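Local atomic coordinates of syndapin (Drosophila melanogaster, PDB entry 3I2W), a protein that probably shapes and binds phospholipid membranes through its dimeric F-BAR domain and takes part in endocytosis and the internalization of plasma membrane proteins. Residues B[20-32]-B[94-108]. Sequence-based numbering, arbitrary orientation.
Sequences GYKLCNDLQQLIQ and VNSQIKTWQKENYHH
Within the F-BAR bundle, segments 20-32 and 94-105, on helices 11-58 and 63-105, pack antiparallel: their axes run at 166° and approach to 9.7 Å, and Q28, N95, I98 and Q102 each enter a hole of four residues on the other helix as knobs. Q102 carries the polar centre. Its chain leaves the backbone with CG trans to N (chi1 172°) and stays extended, which lays the amide against the first helix between Y21, C24, N25 and Q28. Its NE2 donates to N25 OD1 at 3.1 Å, with an N-H...O angle of 163° but from above the carbonyl plane, and lies over one face of the Y21 ring; a weak bond to the Y21 carbonyl adds to the grip. Q102 OE1 accepts from Q28 NE2 at 3.1 Å, again out of the carbonyl plane, so both ends of the amide are held, which should restrain its rotation. Seven residues earlier, N95 ND2 reaches Q28 O (3.0 Å), a carbonyl that also keeps its helical bond to Q32 N. On the buried flank, I98 CD1 meets L27 CD2 at 3.6 Å, and I232 of helix 169-240 packs on I98. In the turn that follows the second helix, Y21 CB sits over the centre of the Y106 ring, 4.0 Å from the centroid. Two offset edge-to-face pairs join there, the Y21 edge toward the Y106 face and the H108 edge toward the Y21 face. Knobs-into-holes packing with interlocked amides, closed by this aromatic cluster, characterises the contact as antiparallel coiled-coil packing within the elongated F-BAR helical bundle.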
# COMPACT_ATOMS: atom_id res chain seq x y z
N GLY B 20 12.46 -19.04 -17.38
CA GLY B 20 12.38 -17.65 -17.78
C GLY B 20 10.93 -17.26 -18.02
O GLY B 20 10.52 -16.19 -17.59
N TYR B 21 10.17 -18.10 -18.73
CA TYR B 21 8.72 -17.92 -18.84
C TYR B 21 8.11 -17.69 -17.44
O TYR B 21 7.53 -16.63 -17.21
CB TYR B 21 8.05 -19.08 -19.57
CG TYR B 21 6.54 -19.03 -19.69
CD1 TYR B 21 5.90 -18.32 -20.71
CD2 TYR B 21 5.73 -19.76 -18.82
CE1 TYR B 21 4.49 -18.30 -20.85
CE2 TYR B 21 4.35 -19.75 -18.94
CZ TYR B 21 3.73 -19.00 -19.97
OH TYR B 21 2.33 -18.99 -20.09
N LYS B 22 8.24 -18.65 -16.53
CA LYS B 22 7.70 -18.52 -15.15
C LYS B 22 8.01 -17.20 -14.46
O LYS B 22 7.12 -16.58 -13.84
CB LYS B 22 8.29 -19.60 -14.27
CG LYS B 22 7.42 -20.79 -14.16
CD LYS B 22 8.21 -22.11 -14.12
CE LYS B 22 8.50 -22.58 -12.72
NZ LYS B 22 8.55 -24.01 -12.91
N LEU B 23 9.28 -16.79 -14.52
CA LEU B 23 9.63 -15.47 -14.02
C LEU B 23 8.91 -14.33 -14.74
O LEU B 23 8.54 -13.36 -14.14
CB LEU B 23 11.13 -15.24 -13.99
CG LEU B 23 11.99 -16.22 -13.18
CD1 LEU B 23 13.43 -15.96 -13.55
CD2 LEU B 23 11.83 -16.14 -11.67
N CYS B 24 8.63 -14.42 -16.02
CA CYS B 24 7.70 -13.43 -16.53
C CYS B 24 6.37 -13.46 -15.82
O CYS B 24 5.91 -12.44 -15.40
CB CYS B 24 7.45 -13.57 -18.03
SG CYS B 24 8.95 -13.26 -18.98
N ASN B 25 5.73 -14.60 -15.68
CA ASN B 25 4.52 -14.63 -14.89
C ASN B 25 4.65 -14.04 -13.47
O ASN B 25 3.80 -13.32 -13.02
CB ASN B 25 4.00 -16.03 -14.78
CG ASN B 25 3.36 -16.49 -16.03
OD1 ASN B 25 2.90 -15.70 -16.85
ND2 ASN B 25 3.34 -17.79 -16.21
N ASP B 26 5.72 -14.37 -12.78
CA ASP B 26 5.90 -13.96 -11.40
C ASP B 26 6.01 -12.46 -11.33
O ASP B 26 5.38 -11.83 -10.47
CB ASP B 26 7.18 -14.57 -10.80
CG ASP B 26 7.06 -16.07 -10.44
OD1 ASP B 26 5.99 -16.70 -10.56
OD2 ASP B 26 8.10 -16.66 -10.05
N LEU B 27 6.81 -11.87 -12.21
CA LEU B 27 7.01 -10.45 -12.18
C LEU B 27 5.69 -9.71 -12.49
O LEU B 27 5.36 -8.68 -11.87
CB LEU B 27 8.07 -10.10 -13.16
CG LEU B 27 8.58 -8.68 -13.17
CD1 LEU B 27 9.17 -8.19 -11.86
CD2 LEU B 27 9.64 -8.71 -14.23
N GLN B 28 4.91 -10.25 -13.43
CA GLN B 28 3.66 -9.60 -13.77
C GLN B 28 2.82 -9.68 -12.54
O GLN B 28 2.25 -8.69 -12.12
CB GLN B 28 2.96 -10.22 -14.97
CG GLN B 28 3.49 -9.81 -16.31
CD GLN B 28 2.97 -10.74 -17.43
OE1 GLN B 28 1.92 -10.50 -18.08
NE2 GLN B 28 3.71 -11.83 -17.65
N GLN B 29 2.77 -10.85 -11.93
CA GLN B 29 1.96 -11.03 -10.76
C GLN B 29 2.38 -10.15 -9.61
O GLN B 29 1.56 -9.61 -8.91
CB GLN B 29 1.95 -12.46 -10.34
CG GLN B 29 1.20 -12.63 -9.07
CD GLN B 29 1.16 -14.08 -8.64
OE1 GLN B 29 1.20 -15.01 -9.48
NE2 GLN B 29 1.04 -14.30 -7.31
N LEU B 30 3.67 -9.97 -9.40
CA LEU B 30 4.14 -9.15 -8.31
C LEU B 30 3.72 -7.72 -8.58
O LEU B 30 3.22 -7.04 -7.69
CB LEU B 30 5.67 -9.31 -8.18
CG LEU B 30 6.53 -8.49 -7.23
CD1 LEU B 30 7.91 -9.07 -6.93
CD2 LEU B 30 6.75 -7.10 -7.76
N ILE B 31 3.88 -7.22 -9.79
CA ILE B 31 3.57 -5.83 -10.04
C ILE B 31 2.08 -5.61 -9.88
O ILE B 31 1.66 -4.67 -9.24
CB ILE B 31 4.08 -5.45 -11.45
CG1 ILE B 31 5.58 -5.28 -11.38
CG2 ILE B 31 3.39 -4.23 -12.01
CD1 ILE B 31 6.24 -5.54 -12.65
N GLN B 32 1.27 -6.49 -10.46
CA GLN B 32 -0.16 -6.33 -10.43
C GLN B 32 -0.56 -6.21 -8.97
O GLN B 32 -1.38 -5.37 -8.58
CB GLN B 32 -0.84 -7.52 -11.08
CG GLN B 32 -2.37 -7.54 -10.98
CD GLN B 32 -3.05 -6.63 -12.02
OE1 GLN B 32 -2.94 -6.84 -13.26
NE2 GLN B 32 -3.75 -5.61 -11.53
N VAL B 94 4.05 -0.87 -17.51
CA VAL B 94 4.99 -1.89 -17.18
C VAL B 94 4.46 -3.29 -17.45
O VAL B 94 5.03 -4.04 -18.21
CB VAL B 94 5.49 -1.73 -15.76
CG1 VAL B 94 6.58 -2.73 -15.47
CG2 VAL B 94 6.03 -0.33 -15.58
N ASN B 95 3.34 -3.66 -16.85
CA ASN B 95 2.94 -5.03 -17.03
C ASN B 95 2.76 -5.42 -18.51
O ASN B 95 3.19 -6.45 -18.88
CB ASN B 95 1.81 -5.45 -16.10
CG ASN B 95 2.31 -6.21 -14.89
OD1 ASN B 95 3.50 -6.44 -14.75
ND2 ASN B 95 1.42 -6.54 -13.98
N SER B 96 2.13 -4.60 -19.33
CA SER B 96 1.90 -4.87 -20.75
C SER B 96 3.20 -5.12 -21.50
O SER B 96 3.25 -5.94 -22.44
CB SER B 96 1.29 -3.65 -21.40
OG SER B 96 2.22 -2.58 -21.18
N GLN B 97 4.25 -4.41 -21.12
CA GLN B 97 5.51 -4.62 -21.77
C GLN B 97 5.93 -6.05 -21.55
O GLN B 97 6.27 -6.72 -22.46
CB GLN B 97 6.55 -3.74 -21.16
CG GLN B 97 6.76 -2.44 -21.82
CD GLN B 97 7.99 -1.77 -21.23
OE1 GLN B 97 9.05 -1.83 -21.84
NE2 GLN B 97 7.89 -1.20 -20.02
N ILE B 98 5.91 -6.49 -20.31
CA ILE B 98 6.25 -7.84 -19.97
C ILE B 98 5.31 -8.79 -20.63
O ILE B 98 5.74 -9.77 -21.22
CB ILE B 98 6.24 -8.06 -18.47
CG1 ILE B 98 7.22 -7.07 -17.84
CG2 ILE B 98 6.69 -9.50 -18.14
CD1 ILE B 98 7.17 -7.07 -16.32
N LYS B 99 4.03 -8.53 -20.55
CA LYS B 99 3.10 -9.39 -21.21
C LYS B 99 3.52 -9.64 -22.71
O LYS B 99 3.37 -10.74 -23.25
CB LYS B 99 1.69 -8.83 -21.07
CG LYS B 99 0.70 -9.65 -21.87
CD LYS B 99 -0.62 -9.79 -21.25
CE LYS B 99 -1.68 -9.55 -22.31
NZ LYS B 99 -3.08 -9.99 -21.86
N THR B 100 4.09 -8.60 -23.33
CA THR B 100 4.40 -8.58 -24.73
C THR B 100 5.63 -9.39 -25.00
O THR B 100 5.63 -10.26 -25.92
CB THR B 100 4.54 -7.15 -25.27
OG1 THR B 100 3.29 -6.72 -25.83
CG2 THR B 100 5.52 -7.11 -26.42
N TRP B 101 6.69 -9.12 -24.26
CA TRP B 101 7.92 -9.81 -24.44
C TRP B 101 7.70 -11.31 -24.26
O TRP B 101 8.18 -12.12 -25.04
CB TRP B 101 8.84 -9.28 -23.38
CG TRP B 101 10.25 -9.57 -23.54
CD1 TRP B 101 11.18 -8.73 -24.07
CD2 TRP B 101 10.96 -10.70 -23.03
NE1 TRP B 101 12.44 -9.29 -23.97
CE2 TRP B 101 12.34 -10.50 -23.34
CE3 TRP B 101 10.58 -11.87 -22.36
CZ2 TRP B 101 13.33 -11.43 -23.04
CZ3 TRP B 101 11.59 -12.81 -22.03
CH2 TRP B 101 12.94 -12.58 -22.39
N GLN B 102 6.94 -11.67 -23.24
CA GLN B 102 6.70 -13.04 -22.93
C GLN B 102 5.95 -13.74 -24.08
O GLN B 102 6.24 -14.86 -24.37
CB GLN B 102 5.94 -13.14 -21.60
CG GLN B 102 5.45 -14.56 -21.25
CD GLN B 102 4.61 -14.63 -19.99
OE1 GLN B 102 3.61 -13.95 -19.87
NE2 GLN B 102 5.01 -15.47 -19.05
N LYS B 103 4.96 -13.09 -24.68
CA LYS B 103 4.30 -13.58 -25.84
C LYS B 103 5.30 -13.78 -26.97
O LYS B 103 5.18 -14.72 -27.73
CB LYS B 103 3.28 -12.55 -26.29
CG LYS B 103 2.48 -12.94 -27.54
CD LYS B 103 1.58 -11.79 -28.12
CE LYS B 103 0.94 -12.24 -29.50
NZ LYS B 103 -0.47 -11.65 -29.79
N GLU B 104 6.30 -12.91 -27.08
CA GLU B 104 7.12 -12.88 -28.28
C GLU B 104 8.23 -13.86 -28.25
O GLU B 104 8.70 -14.26 -29.30
CB GLU B 104 7.66 -11.50 -28.58
CG GLU B 104 6.71 -10.81 -29.55
CD GLU B 104 6.84 -9.28 -29.57
OE1 GLU B 104 7.84 -8.69 -29.06
OE2 GLU B 104 5.90 -8.67 -30.12
N ASN B 105 8.62 -14.29 -27.06
CA ASN B 105 9.78 -15.13 -26.93
C ASN B 105 9.51 -16.52 -26.49
O ASN B 105 10.47 -17.27 -26.33
CB ASN B 105 10.71 -14.53 -25.92
CG ASN B 105 11.22 -13.23 -26.36
OD1 ASN B 105 12.13 -13.16 -27.16
ND2 ASN B 105 10.66 -12.16 -25.82
N TYR B 106 8.26 -16.87 -26.24
CA TYR B 106 7.91 -18.21 -25.81
C TYR B 106 6.68 -18.61 -26.58
O TYR B 106 5.73 -17.88 -26.65
CB TYR B 106 7.68 -18.27 -24.29
CG TYR B 106 8.88 -17.80 -23.43
CD1 TYR B 106 9.98 -18.61 -23.24
CD2 TYR B 106 8.91 -16.54 -22.87
CE1 TYR B 106 11.10 -18.18 -22.47
CE2 TYR B 106 10.01 -16.10 -22.09
CZ TYR B 106 11.07 -16.94 -21.90
OH TYR B 106 12.12 -16.52 -21.18
N HIS B 107 6.74 -19.75 -27.25
CA HIS B 107 5.66 -20.20 -28.08
C HIS B 107 5.26 -21.52 -27.51
O HIS B 107 6.05 -22.14 -26.79
CB HIS B 107 6.14 -20.25 -29.52
CG HIS B 107 6.53 -18.89 -30.00
ND1 HIS B 107 5.61 -18.00 -30.53
CD2 HIS B 107 7.69 -18.20 -29.88
CE1 HIS B 107 6.21 -16.85 -30.77
NE2 HIS B 107 7.48 -16.95 -30.39
N HIS B 108 4.00 -21.91 -27.70
CA HIS B 108 3.51 -23.05 -26.96
C HIS B 108 3.02 -24.10 -27.90
O HIS B 108 2.01 -23.89 -28.52
CB HIS B 108 2.39 -22.65 -26.00
CG HIS B 108 2.80 -21.63 -25.01
ND1 HIS B 108 3.07 -21.94 -23.70
CD2 HIS B 108 2.93 -20.28 -25.11
CE1 HIS B 108 3.39 -20.83 -23.04
NE2 HIS B 108 3.31 -19.81 -23.88